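Local coordinates for thioredoxin-like protein (Parabacteroides distasonis, PDB 4FO5), which probably acts as an oxidoreductase of the AhpC/TSA family, built on a thioredoxin-like fold, at residues A13-F18 with S26-L31. Numbering follows the deposited sequence.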
ATOM      1  N   ALA A  13      -6.246  -7.316   7.726  1.00 32.00           N
ATOM      2  CA  ALA A  13      -6.406  -6.109   6.910  1.00 31.39           C
ATOM      3  C   ALA A  13      -7.755  -6.142   6.169  1.00 36.07           C
ATOM      4  O   ALA A  13      -8.134  -7.194   5.640  1.00 35.97           O
ATOM      5  CB  ALA A  13      -5.263  -5.979   5.905  1.00 30.12           C
ATOM      6  N   PRO A  14      -8.523  -5.026   6.169  1.00 34.73           N
ATOM      7  CA  PRO A  14      -9.798  -5.020   5.424  1.00 35.98           C
ATOM      8  C   PRO A  14      -9.563  -5.381   3.948  1.00 39.22           C
ATOM      9  O   PRO A  14      -8.595  -4.905   3.353  1.00 37.26           O
ATOM     10  CB  PRO A  14     -10.296  -3.576   5.595  1.00 38.41           C
ATOM     11  CG  PRO A  14      -9.628  -3.091   6.869  1.00 41.57           C
ATOM     12  CD  PRO A  14      -8.261  -3.711   6.798  1.00 35.63           C
ATOM     13  N   ARG A  15     -10.397  -6.269   3.388  1.00 37.63           N
ATOM     14  CA  ARG A  15     -10.236  -6.715   2.000  1.00 39.15           C
ATOM     15  C   ARG A  15     -10.439  -5.577   1.019  1.00 45.19           C
ATOM     16  O   ARG A  15     -11.325  -4.745   1.212  1.00 46.31           O
ATOM     17  CB  ARG A  15     -11.216  -7.856   1.649  1.00 39.72           C
ATOM     18  CG  ARG A  15     -11.071  -9.165   2.452  1.00 52.54           C
ATOM     19  CD  ARG A  15      -9.728  -9.861   2.305  1.00 60.15           C
ATOM     20  NE  ARG A  15      -9.509 -10.349   0.942  1.00 64.99           N
ATOM     21  CZ  ARG A  15      -9.688 -11.605   0.552  1.00 79.38           C
ATOM     22  NH1 ARG A  15     -10.105 -12.525   1.414  1.00 59.77           N
ATOM     23  NH2 ARG A  15      -9.453 -11.951  -0.706  1.00 72.26           N
ATOM     24  N   ILE A  16      -9.659  -5.569  -0.051  1.00 43.47           N
ATOM     25  CA  ILE A  16      -9.813  -4.561  -1.096  1.00 45.01           C
ATOM     26  C   ILE A  16     -10.436  -5.250  -2.313  1.00 53.81           C
ATOM     27  O   ILE A  16      -9.787  -6.067  -2.971  1.00 52.94           O
ATOM     28  CB  ILE A  16      -8.498  -3.841  -1.397  1.00 46.45           C
ATOM     29  CG1 ILE A  16      -8.008  -3.105  -0.136  1.00 45.28           C
ATOM     30  CG2 ILE A  16      -8.683  -2.869  -2.581  1.00 49.30           C
ATOM     31  CD1 ILE A  16      -6.631  -2.717  -0.160  1.00 45.12           C
ATOM     32  N   GLU A  17     -11.724  -4.949  -2.554  1.00 54.89           N
ATOM     33  CA  GLU A  17     -12.554  -5.537  -3.599  1.00 58.28           C
ATOM     34  C   GLU A  17     -12.196  -5.052  -5.005  1.00 64.22           C
ATOM     35  O   GLU A  17     -11.828  -5.892  -5.832  1.00 64.04           O
ATOM     36  CB  GLU A  17     -14.040  -5.252  -3.317  1.00 62.48           C
ATOM     37  N   PHE A  18     -12.284  -3.703  -5.257  1.00 61.61           N
ATOM     38  CA  PHE A  18     -12.119  -2.983  -6.533  1.00 72.79           C
ATOM     39  C   PHE A  18     -11.082  -3.608  -7.479  1.00100.54           C
ATOM     40  O   PHE A  18     -10.029  -4.048  -7.045  1.00 68.63           O
ATOM     41  CB  PHE A  18     -11.833  -1.481  -6.309  1.00 73.74           C
ATOM     42  CG  PHE A  18     -10.399  -0.991  -6.315  1.00 72.66           C
ATOM     43  CD1 PHE A  18      -9.719  -0.790  -7.510  1.00 75.32           C
ATOM     44  CD2 PHE A  18      -9.765  -0.636  -5.132  1.00 72.16           C
ATOM     45  CE1 PHE A  18      -8.399  -0.341  -7.513  1.00 74.17           C
ATOM     46  CE2 PHE A  18      -8.450  -0.170  -5.137  1.00 72.69           C
ATOM     47  CZ  PHE A  18      -7.776  -0.026  -6.329  1.00 71.06           C
ATOM     48  N   SER A  26      -5.625 -11.049  -3.924  1.00 59.50           N
ATOM     49  CA  SER A  26      -5.728 -11.144  -2.459  1.00 56.49           C
ATOM     50  C   SER A  26      -4.386 -10.913  -1.684  1.00 53.90           C
ATOM     51  O   SER A  26      -3.291 -10.961  -2.256  1.00 52.65           O
ATOM     52  CB  SER A  26      -6.304 -12.500  -2.066  1.00 61.00           C
ATOM     53  OG  SER A  26      -5.500 -13.556  -2.562  1.00 69.96           O
ATOM     54  N   PHE A  27      -4.495 -10.640  -0.373  1.00 45.29           N
ATOM     55  CA  PHE A  27      -3.304 -10.499   0.471  1.00 42.15           C
ATOM     56  C   PHE A  27      -2.864 -11.902   0.845  1.00 45.65           C
ATOM     57  O   PHE A  27      -1.677 -12.220   0.777  1.00 45.86           O
ATOM     58  CB  PHE A  27      -3.558  -9.622   1.723  1.00 41.76           C
ATOM     59  CG  PHE A  27      -3.952  -8.182   1.467  1.00 41.08           C
ATOM     60  CD1 PHE A  27      -3.210  -7.380   0.601  1.00 42.56           C
ATOM     61  CD2 PHE A  27      -5.045  -7.616   2.123  1.00 42.22           C
ATOM     62  CE1 PHE A  27      -3.566  -6.044   0.377  1.00 42.21           C
ATOM     63  CE2 PHE A  27      -5.419  -6.295   1.878  1.00 43.79           C
ATOM     64  CZ  PHE A  27      -4.664  -5.512   1.021  1.00 41.52           C
ATOM     65  N   HIS A  28      -3.845 -12.772   1.141  1.00 41.06           N
ATOM     66  CA  HIS A  28      -3.575 -14.158   1.493  1.00 41.52           C
ATOM     67  C   HIS A  28      -3.043 -14.919   0.274  1.00 45.55           C
ATOM     68  O   HIS A  28      -3.496 -14.706  -0.854  1.00 44.70           O
ATOM     69  CB  HIS A  28      -4.802 -14.848   2.126  1.00 43.60           C
ATOM     70  CG  HIS A  28      -5.906 -15.214   1.178  1.00 49.06           C
ATOM     71  ND1 HIS A  28      -7.098 -14.500   1.147  1.00 51.03           N
ATOM     72  CD2 HIS A  28      -6.008 -16.266   0.324  1.00 52.69           C
ATOM     73  CE1 HIS A  28      -7.865 -15.122   0.258  1.00 51.66           C
ATOM     74  NE2 HIS A  28      -7.244 -16.177  -0.276  1.00 53.13           N
ATOM     75  N   ASN A  29      -2.038 -15.763   0.507  1.00 42.85           N
ATOM     76  CA  ASN A  29      -1.389 -16.565  -0.526  1.00 44.35           C
ATOM     77  C   ASN A  29      -0.684 -17.738   0.130  1.00 49.73           C
ATOM     78  O   ASN A  29      -0.495 -17.735   1.348  1.00 46.66           O
ATOM     79  CB  ASN A  29      -0.411 -15.697  -1.357  1.00 44.64           C
ATOM     80  CG  ASN A  29       0.746 -15.120  -0.570  1.00 44.78           C
ATOM     81  OD1 ASN A  29       1.812 -15.733  -0.438  1.00 42.00           O
ATOM     82  ND2 ASN A  29       0.569 -13.924  -0.047  1.00 34.91           N
ATOM     83  N   GLN A  30      -0.328 -18.754  -0.668  1.00 53.21           N
ATOM     84  CA  GLN A  30       0.356 -19.961  -0.202  1.00 56.66           C
ATOM     85  C   GLN A  30       1.841 -19.946  -0.607  1.00 62.77           C
ATOM     86  O   GLN A  30       2.458 -21.012  -0.720  1.00 66.96           O
ATOM     87  CB  GLN A  30      -0.354 -21.227  -0.750  1.00 61.44           C
ATOM     88  CG  GLN A  30      -1.623 -21.620   0.018  1.00 81.59           C
ATOM     89  CD  GLN A  30      -1.446 -21.558   1.522  1.00107.81           C
ATOM     90  OE1 GLN A  30      -2.104 -20.768   2.217  1.00103.89           O
ATOM     91  NE2 GLN A  30      -0.540 -22.380   2.057  1.00100.50           N
ATOM     92  N   LEU A  31       2.420 -18.745  -0.780  1.00 55.60           N
ATOM     93  CA  LEU A  31       3.803 -18.590  -1.220  1.00 56.43           C
ATOM     94  C   LEU A  31       4.688 -17.815  -0.237  1.00 56.05           C
ATOM     95  O   LEU A  31       5.844 -17.527  -0.564  1.00 55.71           O
ATOM     96  CB  LEU A  31       3.805 -17.866  -2.577  1.00 56.54           C
ATOM     97  CG  LEU A  31       3.271 -18.672  -3.762  1.00 65.11           C
ATOM     98  CD1 LEU A  31       2.584 -17.762  -4.759  1.00 64.47           C
ATOM     99  CD2 LEU A  31       4.376 -19.485  -4.421  1.00 70.52           C
TER
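Ala13 CB approaches the Phe27 ring obliquely, 4.0 Å from Phe27 CE2, in a contact that illustrates how one aromatic side chain can seat an irregular N-terminal segment on a sheet. At Pro14 it is the backbone that touches: Pro14 O lies in the ring plane at the edge, 3.8 Å from Phe27 CE2, and also hydrogen-bonds to Tyr109 OH. Arg15, bent at chi2 and chi3 (-61° and -66°), folds back across the surface until its guanidinium stands almost perpendicular to the His28 imidazole, at 86°. The imidazole edge comes up under one guanidinium face, with His28 ND1 3.6 Å from Arg15 NH1, while Arg15 NH2 rests 3.5 Å from Ser26 CB. Ser26 OG sits over the centre of one imidazole face and hydrogen-bonds to His28 O (2.9 Å), tying the two residues together. Ile16 returns to the apolar side, where its CD1 reaches the ring edge at Phe27 CZ, 3.6 Å away. Replacing Phe27 by an alanine would probably open a gap between Ala13 and Ile16 and deprive both of their shared apolar partner. Phe27 also packs on Thr35, Leu37 and Ile120, Ala13 on Ile120 and Ile16 on Leu37, so the two loop segments together cover the sheet at strands 34-40 and 117-120, part of the central sheet of a thioredoxin-like fold.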